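Local coordinates for protein Non-sulfated chondroitin lyase E66 (PDB 3VSN) that cleaves non-sulfated chondroitin as a baculovirus envelope lyase, is essential for oral infectivity and may digest the chondroitin sulfate barrier of the host midgut's peritrophic matrix, at residues Asn191-Gly196 against Leu223-Phe228; Tyr230-Gln233 against His238-Ser241; Asp248-Gly253 against Tyr324-Thr329; Asn257-Phe262 against Asn311-Pro316; Gly291-Gly296 against Asn307-Phe312. All coordinates share one frame; numbering follows the deposited sequence. Where two conformers were deposited one is given.

Interaction 1: residues Asn191-Gly196 against Leu223-Phe228; sequences NSMRMG and LNTIAF
Apolar contact centres on M193, the main contributor where helix 189-205 meets the end of helix 217-225, and sets it against both I226 and T225. M193 and I226 run past each other in opposite senses, and the branch methyl of I226 rests against the middle of the methionine: M193 SD lies 3.7 Å from I226 CG2, with M193 CG equally close. The methionine chain leaves the helix with CG anti to its own carbonyl carbon, runs extended through chi2 and then bends at chi3 (-85°), which turns its terminal methyl aside toward Y254. T225 adds its methyl, CG2, 4.1 Å from M193 CG.

Polar contact is indirect. A single water bridges the two hydroxyls, donating to S192 OG at 2.7 Å and lying 2.6 Å from T225 OG1. Each hydroxyl is also bonded within its own helix, S192 OG to A189 O and T225 OG1 to E221 O, so the water links two groups already tied to the backbone.

Such helix-on-helix packing belongs to the alpha/alpha toroid of this chondroitin lyase. It lies next to the catalytic site: N191, a proton acceptor, starts the first segment, and M193 touches the proton donor Y254.

Interaction 2: residues Tyr230-Gln233 against His238-Ser241; sequences YVTQ and HVDS
H238 has the most surface buried by the contact. The backbone atoms V231 O and T232 C lie over one face of its imidazole, while the side chain of V231 crosses that of H238 obliquely. The backbone of H238 also takes part: its CA makes a CA-H...O contact of 3.4 Å with V231 O, the C-H pointing fairly straight at the oxygen (150° at H).

This close passage is a parallel bridge between V231 and H238, with side chains that diverge. It lies in the small mixed sheet where strand 230-231 is an outermost strand beside 236-238, and there V231 is also backbone-bonded to L237. Directly after the bridge the chain reverses in a type I turn from H238 to S241, closed by S241 N to H238 O at 2.8 Å.

On that turn, V239 holds CG1 anti to its carbonyl carbon (chi1 -65°), which sets this methyl against the other segment, 3.5 Å from V231 O and 3.9 Å from T232 CG2. A water donates to V231 O and accepts from V239 N at 3.1 Å.

Y230 lays its ring alongside the turn. H238 O and S241 OG approach the ring edge, the latter 3.6 Å from Y230 CE1. A second water joins Y230 OH to S241 OG, 2.7 Å from the serine oxygen, which is also hydrogen-bonded to G278 O.

Interaction 3: residues Asp248-Gly253 against Tyr324-Thr329; sequences DVRAYG and YSKVLT
R250 reaches across from strand 249-250 to the backbone of S325, and every contact between the segments runs through this side chain. From R250 the chain is extended between CG and NE, long enough to span backbones whose nearest CA atoms, those of R250 and S325, are 8.2 Å apart. On its way it packs on I244 of the neighbouring strand 243-245 and on V340 of strand 335-340.

At its end the guanidinium grips a single oxygen side-on. R250 NE donates to S325 O at 2.8 Å, and R250 NH2 donates to the same S325 O at 2.9 Å. The oxygen lies in the guanidinium plane, although both bonds are bent, with N-H...O angles of 151° and 142°. Behind the guanidinium, along the chain, R250 CD meets V327 CG2 at 4.3 Å, and R250 NH2 comes near K326 CB at 4.2 Å.

K326 and V327 form a G1 beta bulge opposite A322. Beside it, the carbonyl of the buried S325 is satisfied twice over by one arginine. The positive head group would be expected to polarise that carbonyl, and two N-H groups on one oxygen probably hold the guanidinium in one orientation where the two sheets come together.

Interaction 4: residues Asn257-Phe262 against Asn311-Pro316; sequences NSYFTF and NFITYP
F312 lays its ring flat against that of Y259 in an offset stack, the centroids 4.0 Å apart and the planes only 9° from parallel. The side chains run past one another in opposite directions, which makes the overlap reciprocal: Y259 CB sits over the face of the F312 ring, 3.5 Å from CZ, while F312 CB sits over the face of the tyrosine, 3.6 Å from Y259 CE1. Each ring thus takes a CH-pi contact from the other's CB as well as the stack. Y259 reaches this position with CG anti to the backbone N (chi1 -167°), its ring carried out from the backbone of segment 257-262.

Here the loop between helix 276-284 and strand 318-322 closes over segment 257-262, and Q48 of helix 29-48 touches both rings. The carbonyl of F312 is drawn in too. A water in the plane of the tyrosine ring, at its edge, joins Y259 OH at 2.8 Å to F312 O, to which it donates at 2.7 Å.

Next in the loop, I313 crosses Y259 at about a right angle. Its branch methyl CG2 touches the hydroxyl end, 3.6 Å from Y259 OH.

Interaction 5: residues Gly291-Gly296 against Asn307-Phe312; sequences GVVVPG and NVIGNF
I309 and V293 meet through their branch methyls, V293 CG2 and I309 CG2 standing 3.7 Å apart as the two side chains cross at a slant. The conformations explain the choice of atoms. In V293 the methyl CG1 is anti to the backbone N (chi1 -173°) and CG2 lies beside that N, from where it faces the other segment. In I309 the longer branch takes the position opposite the backbone N (chi1 -156°), and CG2 is left between the N and the carbonyl carbon. The ethyl arm then runs on, bringing I309 CD1 to 4.0 Å from the same V293 CG2. One valine methyl is thereby met by both ends of the isoleucine fork.

The isoleucine methyl has a second partner in the backbone: I309 CG2 is 3.8 Å from G291 CA. Glycine matters at this point, because the backbone of G291 has positive phi (94°) and a side chain would run into the carbonyl oxygen of the preceding residue. The missing side chain of G310 in turn allows the close approach of the two backbones, G291 CA to G310 CA 4.5 Å, since a CB there would press on G291 N.

Both segments belong to the long connection between helix 276-284 and strand 318-322. Segment 291-296 is hydrogen-bonded through its backbone to S306 and L304, just before the second segment, while I309 also packs on I283 of the helix.

With no hydrogen bond between the two segments, the contact is apolar, so it probably rests on close packing and exclusion of water, three buried residues closing the loop on itself through aliphatic groups.

Overall arrangement
Interactions 1, 3 and 5 are buried, whereas 2 and 4 are partly open to solvent. Interaction 1 joins two helices of the toroid through apolar atoms and a bridging water, and it touches interaction 4, where R194 packs on F260 and F228 on F262. Interactions 4 and 5 share N311 and F312, one using that loop for aromatic stacking, the other for aliphatic packing; Y315 OH bonded to I309 O ties them together. Interactions 2 and 3 reach the same small sheet and are linked by D240, which accepts from the backbone N of Y324 and S325. Direct hydrogen bonding between segments is clear only in interaction 3, whose loop encloses interactions 4 and 5 along the chain.

Interaction 1: residues Asn191-Gly196 against Leu223-Phe228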
# COMPACT_ATOMS: atom_id res chain seq x y z
N ASN A 191 18.03 7.09 -4.03
CA ASN A 191 19.19 7.00 -4.91
C ASN A 191 20.38 6.36 -4.21
O ASN A 191 21.00 5.44 -4.75
CB ASN A 191 19.58 8.37 -5.46
CG ASN A 191 18.53 8.97 -6.38
OD1 ASN A 191 17.76 8.26 -7.03
ND2 ASN A 191 18.50 10.30 -6.46
N SER A 192 20.69 6.83 -3.01
CA SER A 192 21.84 6.34 -2.25
C SER A 192 21.67 4.88 -1.82
O SER A 192 22.65 4.12 -1.78
CB SER A 192 22.15 7.24 -1.04
OG SER A 192 21.29 6.98 0.05
N MET A 193 20.44 4.48 -1.53
CA MET A 193 20.17 3.08 -1.16
C MET A 193 20.47 2.12 -2.31
O MET A 193 20.99 1.02 -2.08
CB MET A 193 18.73 2.92 -0.66
CG MET A 193 18.48 3.60 0.68
SD MET A 193 16.89 3.18 1.42
CE MET A 193 15.82 4.37 0.63
N ARG A 194 20.16 2.53 -3.53
CA ARG A 194 20.50 1.77 -4.74
C ARG A 194 22.01 1.69 -4.93
O ARG A 194 22.57 0.61 -5.10
CB ARG A 194 19.85 2.39 -5.98
CG ARG A 194 18.32 2.41 -5.98
CD ARG A 194 17.71 1.02 -6.14
NE ARG A 194 17.90 0.46 -7.48
CZ ARG A 194 17.16 0.76 -8.54
NH1 ARG A 194 16.15 1.62 -8.43
NH2 ARG A 194 17.41 0.20 -9.71
N MET A 195 22.67 2.85 -4.88
CA MET A 195 24.11 2.99 -5.14
C MET A 195 25.01 2.20 -4.20
O MET A 195 26.03 1.66 -4.62
CB MET A 195 24.51 4.47 -5.08
CG MET A 195 23.90 5.33 -6.17
SD MET A 195 23.85 7.07 -5.69
CE MET A 195 25.58 7.53 -5.76
N GLY A 196 24.64 2.15 -2.92
CA GLY A 196 25.48 1.50 -1.91
C GLY A 196 25.72 0.02 -2.13
O GLY A 196 26.75 -0.51 -1.73
N LEU A 223 23.76 4.06 6.09
CA LEU A 223 23.33 3.37 7.31
C LEU A 223 22.31 4.21 8.10
O LEU A 223 21.36 3.67 8.66
CB LEU A 223 24.52 3.00 8.20
CG LEU A 223 25.52 1.97 7.67
CD1 LEU A 223 26.66 1.78 8.66
CD2 LEU A 223 24.86 0.63 7.35
N ASN A 224 22.52 5.52 8.11
CA ASN A 224 21.57 6.44 8.71
C ASN A 224 20.25 6.45 7.93
O ASN A 224 19.17 6.36 8.52
CB ASN A 224 22.15 7.86 8.77
CG ASN A 224 21.60 8.66 9.93
OD1 ASN A 224 20.78 9.56 9.75
ND2 ASN A 224 22.05 8.34 11.14
N THR A 225 20.36 6.52 6.61
CA THR A 225 19.20 6.55 5.72
C THR A 225 18.32 5.29 5.87
O THR A 225 17.09 5.38 5.85
CB THR A 225 19.63 6.76 4.25
OG1 THR A 225 20.28 8.04 4.13
CG2 THR A 225 18.44 6.73 3.29
N ILE A 226 18.96 4.13 6.04
CA ILE A 226 18.24 2.85 6.10
C ILE A 226 17.83 2.40 7.51
O ILE A 226 17.25 1.32 7.68
CB ILE A 226 19.03 1.69 5.43
CG1 ILE A 226 20.34 1.42 6.17
CG2 ILE A 226 19.24 1.98 3.95
CD1 ILE A 226 21.04 0.13 5.77
N ALA A 227 18.13 3.21 8.53
CA ALA A 227 17.83 2.83 9.91
C ALA A 227 16.33 2.67 10.13
O ALA A 227 15.89 1.73 10.80
CB ALA A 227 18.42 3.84 10.89
N PHE A 228 15.55 3.57 9.52
CA PHE A 228 14.09 3.63 9.68
C PHE A 228 13.64 3.58 11.14
O PHE A 228 12.86 2.70 11.52
CB PHE A 228 13.39 2.58 8.81
CG PHE A 228 13.48 2.86 7.34
CD1 PHE A 228 12.74 3.89 6.77
CD2 PHE A 228 14.32 2.11 6.52
CE1 PHE A 228 12.83 4.17 5.41
CE2 PHE A 228 14.41 2.38 5.16
CZ PHE A 228 13.66 3.41 4.61
O HOH W 1 22.18 8.12 2.37

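Interaction 2: residues Tyr230-Gln233 against His238-Ser241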
# COMPACT_ATOMS: atom_id res chain seq x y z
N TYR A 230 11.40 4.66 14.35
CA TYR A 230 10.05 5.20 14.48
C TYR A 230 10.13 6.71 14.68
O TYR A 230 10.97 7.20 15.43
CB TYR A 230 9.30 4.55 15.64
CG TYR A 230 9.11 3.06 15.52
CD1 TYR A 230 8.20 2.52 14.61
CD2 TYR A 230 9.82 2.18 16.34
CE1 TYR A 230 8.01 1.15 14.51
CE2 TYR A 230 9.64 0.81 16.24
CZ TYR A 230 8.74 0.30 15.33
OH TYR A 230 8.56 -1.06 15.23
N VAL A 231 9.27 7.44 13.97
CA VAL A 231 9.15 8.89 14.15
C VAL A 231 7.74 9.22 14.62
O VAL A 231 6.82 8.43 14.42
CB VAL A 231 9.52 9.68 12.86
CG1 VAL A 231 10.96 9.39 12.44
CG2 VAL A 231 8.56 9.38 11.72
N THR A 232 7.56 10.38 15.25
CA THR A 232 6.22 10.77 15.71
C THR A 232 5.49 11.69 14.73
O THR A 232 4.26 11.75 14.71
CB THR A 232 6.22 11.36 17.14
OG1 THR A 232 7.32 12.26 17.29
CG2 THR A 232 6.34 10.24 18.17
N GLN A 233 6.27 12.40 13.91
CA GLN A 233 5.71 13.26 12.87
C GLN A 233 6.70 13.40 11.71
O GLN A 233 7.87 13.03 11.84
CB GLN A 233 5.30 14.63 13.43
CG GLN A 233 6.42 15.65 13.60
CD GLN A 233 7.55 15.16 14.49
OE1 GLN A 233 7.31 14.57 15.55
NE2 GLN A 233 8.78 15.41 14.07
N HIS A 238 6.15 5.98 10.90
CA HIS A 238 5.45 6.43 12.10
C HIS A 238 5.35 5.34 13.13
O HIS A 238 5.55 4.16 12.80
CB HIS A 238 4.09 7.04 11.74
CG HIS A 238 4.16 8.51 11.38
ND1 HIS A 238 5.16 9.03 10.63
CD2 HIS A 238 3.31 9.57 11.68
CE1 HIS A 238 4.97 10.35 10.48
NE2 HIS A 238 3.83 10.68 11.11
N VAL A 239 5.07 5.71 14.38
CA VAL A 239 5.16 4.78 15.51
C VAL A 239 4.31 3.53 15.38
O VAL A 239 4.64 2.49 15.95
CB VAL A 239 4.86 5.47 16.87
CG1 VAL A 239 5.92 6.51 17.21
CG2 VAL A 239 3.46 6.07 16.89
N ASP A 240 3.21 3.62 14.63
CA ASP A 240 2.33 2.48 14.41
C ASP A 240 2.59 1.78 13.06
O ASP A 240 1.71 1.09 12.54
CB ASP A 240 0.85 2.87 14.55
CG ASP A 240 0.43 4.01 13.61
OD1 ASP A 240 1.27 4.51 12.82
OD2 ASP A 240 -0.75 4.40 13.67
N SER A 241 3.79 1.97 12.53
CA SER A 241 4.23 1.31 11.30
C SER A 241 3.34 1.57 10.08
O SER A 241 2.83 0.65 9.44
CB SER A 241 4.44 -0.19 11.52
OG SER A 241 5.62 -0.42 12.26
O HOH W 2 5.70 -1.77 14.55
O HOH W 3 3.94 8.58 14.70

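Interaction 3: residues Asp248-Gly253 against Tyr324-Thr329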
# COMPACT_ATOMS: atom_id res chain seq x y z
N ASP A 248 3.26 14.68 5.33
CA ASP A 248 2.01 14.21 5.95
C ASP A 248 1.14 13.28 5.09
O ASP A 248 -0.05 13.14 5.35
CB ASP A 248 1.19 15.41 6.44
CG ASP A 248 0.74 16.33 5.30
OD1 ASP A 248 1.06 16.06 4.13
OD2 ASP A 248 0.05 17.32 5.58
N VAL A 249 1.75 12.64 4.09
CA VAL A 249 1.00 11.75 3.19
C VAL A 249 1.33 10.28 3.48
O VAL A 249 2.50 9.91 3.58
CB VAL A 249 1.28 12.08 1.69
CG1 VAL A 249 0.37 11.27 0.77
CG2 VAL A 249 1.09 13.56 1.41
N ARG A 250 0.30 9.45 3.64
CA ARG A 250 0.48 7.99 3.66
C ARG A 250 0.93 7.57 2.26
O ARG A 250 0.16 7.68 1.31
CB ARG A 250 -0.81 7.26 4.05
CG ARG A 250 -1.36 7.61 5.43
CD ARG A 250 -2.71 6.94 5.67
NE ARG A 250 -3.41 7.53 6.82
CZ ARG A 250 -4.16 8.63 6.77
NH1 ARG A 250 -4.33 9.27 5.62
NH2 ARG A 250 -4.74 9.09 7.87
N ALA A 251 2.18 7.10 2.14
CA ALA A 251 2.78 6.86 0.82
C ALA A 251 3.90 5.82 0.87
O ALA A 251 4.99 6.09 1.39
CB ALA A 251 3.32 8.17 0.25
N TYR A 252 3.64 4.65 0.31
CA TYR A 252 4.57 3.53 0.39
C TYR A 252 5.60 3.48 -0.74
O TYR A 252 6.49 2.62 -0.72
CB TYR A 252 3.80 2.21 0.50
CG TYR A 252 3.47 1.87 1.93
CD1 TYR A 252 2.52 2.60 2.65
CD2 TYR A 252 4.11 0.82 2.58
CE1 TYR A 252 2.22 2.29 3.97
CE2 TYR A 252 3.82 0.50 3.90
CZ TYR A 252 2.88 1.23 4.59
OH TYR A 252 2.59 0.90 5.89
N GLY A 253 5.49 4.40 -1.70
CA GLY A 253 6.39 4.45 -2.85
C GLY A 253 7.87 4.42 -2.51
O GLY A 253 8.65 3.71 -3.14
N TYR A 324 -2.77 5.35 15.28
CA TYR A 324 -2.47 6.77 15.15
C TYR A 324 -2.58 7.26 13.70
O TYR A 324 -3.11 8.34 13.44
CB TYR A 324 -1.05 7.06 15.65
CG TYR A 324 -0.92 7.15 17.15
CD1 TYR A 324 -1.28 8.31 17.83
CD2 TYR A 324 -0.40 6.08 17.88
CE1 TYR A 324 -1.14 8.40 19.21
CE2 TYR A 324 -0.25 6.16 19.26
CZ TYR A 324 -0.62 7.32 19.91
OH TYR A 324 -0.48 7.40 21.28
N SER A 325 -2.06 6.46 12.77
CA SER A 325 -2.03 6.81 11.35
C SER A 325 -3.36 6.49 10.67
O SER A 325 -3.64 6.99 9.58
CB SER A 325 -0.89 6.08 10.65
OG SER A 325 0.36 6.42 11.23
N LYS A 326 -4.16 5.64 11.33
CA LYS A 326 -5.54 5.31 10.95
C LYS A 326 -5.66 4.38 9.74
O LYS A 326 -6.14 4.77 8.68
CB LYS A 326 -6.42 6.58 10.75
CG LYS A 326 -6.27 7.66 11.83
CD LYS A 326 -6.53 7.13 13.23
CE LYS A 326 -6.41 8.24 14.27
NZ LYS A 326 -6.70 7.76 15.65
N VAL A 327 -5.20 3.14 9.92
CA VAL A 327 -5.38 2.10 8.90
C VAL A 327 -5.83 0.82 9.60
O VAL A 327 -5.24 0.42 10.61
CB VAL A 327 -4.08 1.84 8.09
CG1 VAL A 327 -4.29 0.74 7.05
CG2 VAL A 327 -3.60 3.11 7.40
N LEU A 328 -6.90 0.22 9.09
CA LEU A 328 -7.34 -1.11 9.52
C LEU A 328 -7.28 -2.04 8.32
O LEU A 328 -7.85 -1.74 7.27
CB LEU A 328 -8.77 -1.05 10.07
CG LEU A 328 -9.47 -2.39 10.36
CD1 LEU A 328 -8.81 -3.13 11.52
CD2 LEU A 328 -10.95 -2.17 10.65
N THR A 329 -6.60 -3.17 8.48
CA THR A 329 -6.37 -4.09 7.37
C THR A 329 -6.58 -5.53 7.82
O THR A 329 -6.12 -5.93 8.89
CB THR A 329 -4.95 -3.90 6.80
OG1 THR A 329 -4.83 -2.58 6.26
CG2 THR A 329 -4.64 -4.92 5.70

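Interaction 4: residues Asn257-Phe262 against Asn311-Pro316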
# COMPACT_ATOMS: atom_id res chain seq x y z
N ASN A 257 10.12 1.16 -3.71
CA ASN A 257 11.19 1.34 -4.71
C ASN A 257 12.56 0.83 -4.30
O ASN A 257 13.34 0.39 -5.15
CB ASN A 257 11.30 2.82 -5.09
CG ASN A 257 10.46 3.18 -6.29
OD1 ASN A 257 10.72 2.72 -7.41
ND2 ASN A 257 9.44 4.00 -6.07
N SER A 258 12.85 0.88 -3.00
CA SER A 258 14.18 0.50 -2.54
C SER A 258 14.19 -0.72 -1.61
O SER A 258 15.25 -1.15 -1.15
CB SER A 258 14.90 1.69 -1.90
OG SER A 258 15.25 2.65 -2.89
N TYR A 259 13.01 -1.31 -1.39
CA TYR A 259 12.90 -2.47 -0.49
C TYR A 259 13.89 -3.60 -0.78
O TYR A 259 14.45 -4.18 0.15
CB TYR A 259 11.47 -3.03 -0.45
CG TYR A 259 11.24 -4.00 0.68
CD1 TYR A 259 11.52 -5.36 0.53
CD2 TYR A 259 10.75 -3.57 1.91
CE1 TYR A 259 11.32 -6.26 1.57
CE2 TYR A 259 10.54 -4.46 2.96
CZ TYR A 259 10.83 -5.80 2.78
OH TYR A 259 10.63 -6.68 3.81
N PHE A 260 14.10 -3.92 -2.06
CA PHE A 260 14.96 -5.04 -2.42
C PHE A 260 16.41 -4.88 -1.93
O PHE A 260 17.11 -5.86 -1.72
CB PHE A 260 14.92 -5.32 -3.93
CG PHE A 260 15.86 -4.46 -4.74
CD1 PHE A 260 15.51 -3.16 -5.07
CD2 PHE A 260 17.09 -4.95 -5.16
CE1 PHE A 260 16.37 -2.36 -5.81
CE2 PHE A 260 17.96 -4.16 -5.90
CZ PHE A 260 17.59 -2.86 -6.22
N THR A 261 16.84 -3.63 -1.73
CA THR A 261 18.20 -3.36 -1.25
C THR A 261 18.40 -3.76 0.22
O THR A 261 19.53 -4.02 0.64
CB THR A 261 18.61 -1.87 -1.39
OG1 THR A 261 17.88 -1.07 -0.45
CG2 THR A 261 18.37 -1.36 -2.81
N PHE A 262 17.31 -3.82 0.99
CA PHE A 262 17.42 -4.03 2.43
C PHE A 262 18.12 -5.33 2.80
O PHE A 262 18.96 -5.35 3.71
CB PHE A 262 16.06 -3.94 3.14
CG PHE A 262 15.35 -2.61 2.97
CD1 PHE A 262 16.06 -1.45 2.65
CD2 PHE A 262 13.98 -2.53 3.15
CE1 PHE A 262 15.40 -0.24 2.50
CE2 PHE A 262 13.32 -1.32 3.01
CZ PHE A 262 14.03 -0.17 2.68
N ASN A 311 5.88 -9.94 -2.62
CA ASN A 311 7.12 -10.69 -2.47
C ASN A 311 8.04 -10.16 -1.37
O ASN A 311 9.12 -10.70 -1.15
CB ASN A 311 7.88 -10.73 -3.80
CG ASN A 311 7.05 -11.29 -4.94
OD1 ASN A 311 6.31 -12.26 -4.76
ND2 ASN A 311 7.16 -10.69 -6.12
N PHE A 312 7.60 -9.11 -0.68
CA PHE A 312 8.44 -8.47 0.34
C PHE A 312 8.59 -9.32 1.60
O PHE A 312 9.68 -9.40 2.18
CB PHE A 312 7.90 -7.08 0.72
CG PHE A 312 8.14 -6.01 -0.31
CD1 PHE A 312 8.82 -6.27 -1.51
CD2 PHE A 312 7.70 -4.71 -0.07
CE1 PHE A 312 9.03 -5.26 -2.44
CE2 PHE A 312 7.91 -3.70 -0.99
CZ PHE A 312 8.58 -3.97 -2.18
N ILE A 313 7.48 -9.92 2.02
CA ILE A 313 7.40 -10.68 3.26
C ILE A 313 6.48 -11.89 3.09
O ILE A 313 5.78 -12.00 2.08
CB ILE A 313 6.87 -9.82 4.44
CG1 ILE A 313 5.45 -9.31 4.16
CG2 ILE A 313 7.82 -8.66 4.73
CD1 ILE A 313 4.75 -8.75 5.38
N THR A 314 6.50 -12.80 4.06
CA THR A 314 5.47 -13.82 4.19
C THR A 314 4.38 -13.22 5.08
O THR A 314 4.65 -12.84 6.23
CB THR A 314 6.01 -15.12 4.81
OG1 THR A 314 7.00 -15.68 3.95
CG2 THR A 314 4.88 -16.14 5.01
N TYR A 315 3.17 -13.12 4.53
CA TYR A 315 2.07 -12.44 5.21
C TYR A 315 1.29 -13.40 6.11
O TYR A 315 0.92 -14.48 5.68
CB TYR A 315 1.10 -11.87 4.17
CG TYR A 315 1.60 -10.69 3.37
CD1 TYR A 315 2.40 -10.88 2.24
CD2 TYR A 315 1.25 -9.39 3.72
CE1 TYR A 315 2.85 -9.80 1.49
CE2 TYR A 315 1.69 -8.30 2.98
CZ TYR A 315 2.49 -8.51 1.87
OH TYR A 315 2.92 -7.43 1.14
N PRO A 316 1.03 -12.98 7.37
CA PRO A 316 0.17 -13.78 8.25
C PRO A 316 -1.31 -13.55 7.94
O PRO A 316 -1.67 -12.52 7.37
CB PRO A 316 0.51 -13.25 9.64
CG PRO A 316 0.89 -11.83 9.41
CD PRO A 316 1.55 -11.78 8.06
O HOH W 4 11.68 -9.23 4.05

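Interaction 5: residues Gly291-Gly296 against Asn307-Phe312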
# COMPACT_ATOMS: atom_id res chain seq x y z
N GLY A 291 -0.46 -8.85 -4.01
CA GLY A 291 -0.02 -7.52 -4.45
C GLY A 291 -1.09 -6.45 -4.36
O GLY A 291 -0.86 -5.29 -4.72
N VAL A 292 -2.27 -6.82 -3.87
CA VAL A 292 -3.37 -5.88 -3.65
C VAL A 292 -3.08 -5.02 -2.41
O VAL A 292 -2.70 -5.54 -1.35
CB VAL A 292 -4.74 -6.59 -3.54
CG1 VAL A 292 -5.87 -5.58 -3.41
CG2 VAL A 292 -4.97 -7.47 -4.77
N VAL A 293 -3.23 -3.70 -2.58
CA VAL A 293 -2.95 -2.73 -1.53
C VAL A 293 -4.01 -1.64 -1.56
O VAL A 293 -4.37 -1.14 -2.64
CB VAL A 293 -1.56 -2.05 -1.72
CG1 VAL A 293 -1.22 -1.17 -0.53
CG2 VAL A 293 -0.46 -3.08 -1.93
N VAL A 294 -4.51 -1.27 -0.39
CA VAL A 294 -5.51 -0.19 -0.26
C VAL A 294 -5.02 1.08 -0.97
O VAL A 294 -3.88 1.50 -0.76
CB VAL A 294 -5.90 0.06 1.22
CG1 VAL A 294 -4.78 0.72 2.01
CG2 VAL A 294 -7.20 0.86 1.32
N PRO A 295 -5.86 1.66 -1.85
CA PRO A 295 -5.39 2.79 -2.68
C PRO A 295 -4.91 4.01 -1.90
O PRO A 295 -4.01 4.71 -2.37
CB PRO A 295 -6.62 3.14 -3.53
CG PRO A 295 -7.41 1.88 -3.58
CD PRO A 295 -7.20 1.20 -2.26
N GLY A 296 -5.49 4.27 -0.73
CA GLY A 296 -5.15 5.45 0.08
C GLY A 296 -3.69 5.59 0.50
O GLY A 296 -3.26 6.68 0.86
N ASN A 307 3.29 -4.84 -8.17
CA ASN A 307 3.78 -6.14 -8.64
C ASN A 307 4.97 -6.70 -7.84
O ASN A 307 5.50 -7.76 -8.18
CB ASN A 307 4.05 -6.13 -10.16
CG ASN A 307 5.16 -5.18 -10.58
OD1 ASN A 307 5.91 -4.67 -9.74
ND2 ASN A 307 5.26 -4.94 -11.88
N VAL A 308 5.37 -5.99 -6.78
CA VAL A 308 6.46 -6.46 -5.91
C VAL A 308 6.09 -6.65 -4.42
O VAL A 308 6.67 -7.51 -3.75
CB VAL A 308 7.75 -5.61 -6.02
CG1 VAL A 308 8.40 -5.77 -7.38
CG2 VAL A 308 7.47 -4.14 -5.72
N ILE A 309 5.15 -5.85 -3.92
CA ILE A 309 4.84 -5.86 -2.47
C ILE A 309 4.49 -7.26 -1.94
O ILE A 309 4.79 -7.57 -0.79
CB ILE A 309 3.76 -4.82 -2.09
CG1 ILE A 309 3.88 -4.44 -0.60
CG2 ILE A 309 2.37 -5.33 -2.44
CD1 ILE A 309 3.15 -3.17 -0.21
N GLY A 310 3.88 -8.09 -2.78
CA GLY A 310 3.51 -9.45 -2.39
C GLY A 310 4.71 -10.34 -2.11
O GLY A 310 4.59 -11.36 -1.43
N ASN A 311 5.88 -9.94 -2.62
CA ASN A 311 7.12 -10.69 -2.47
C ASN A 311 8.04 -10.16 -1.37
O ASN A 311 9.12 -10.70 -1.15
CB ASN A 311 7.88 -10.73 -3.80
CG ASN A 311 7.05 -11.29 -4.94
OD1 ASN A 311 6.31 -12.26 -4.76
ND2 ASN A 311 7.16 -10.69 -6.12
N PHE A 312 7.60 -9.11 -0.68
CA PHE A 312 8.44 -8.47 0.34
C PHE A 312 8.59 -9.32 1.60
O PHE A 312 9.68 -9.40 2.18
CB PHE A 312 7.90 -7.08 0.72
CG PHE A 312 8.14 -6.01 -0.31
CD1 PHE A 312 8.82 -6.27 -1.51
CD2 PHE A 312 7.70 -4.71 -0.07
CE1 PHE A 312 9.03 -5.26 -2.44
CE2 PHE A 312 7.91 -3.70 -0.99
CZ PHE A 312 8.58 -3.97 -2.18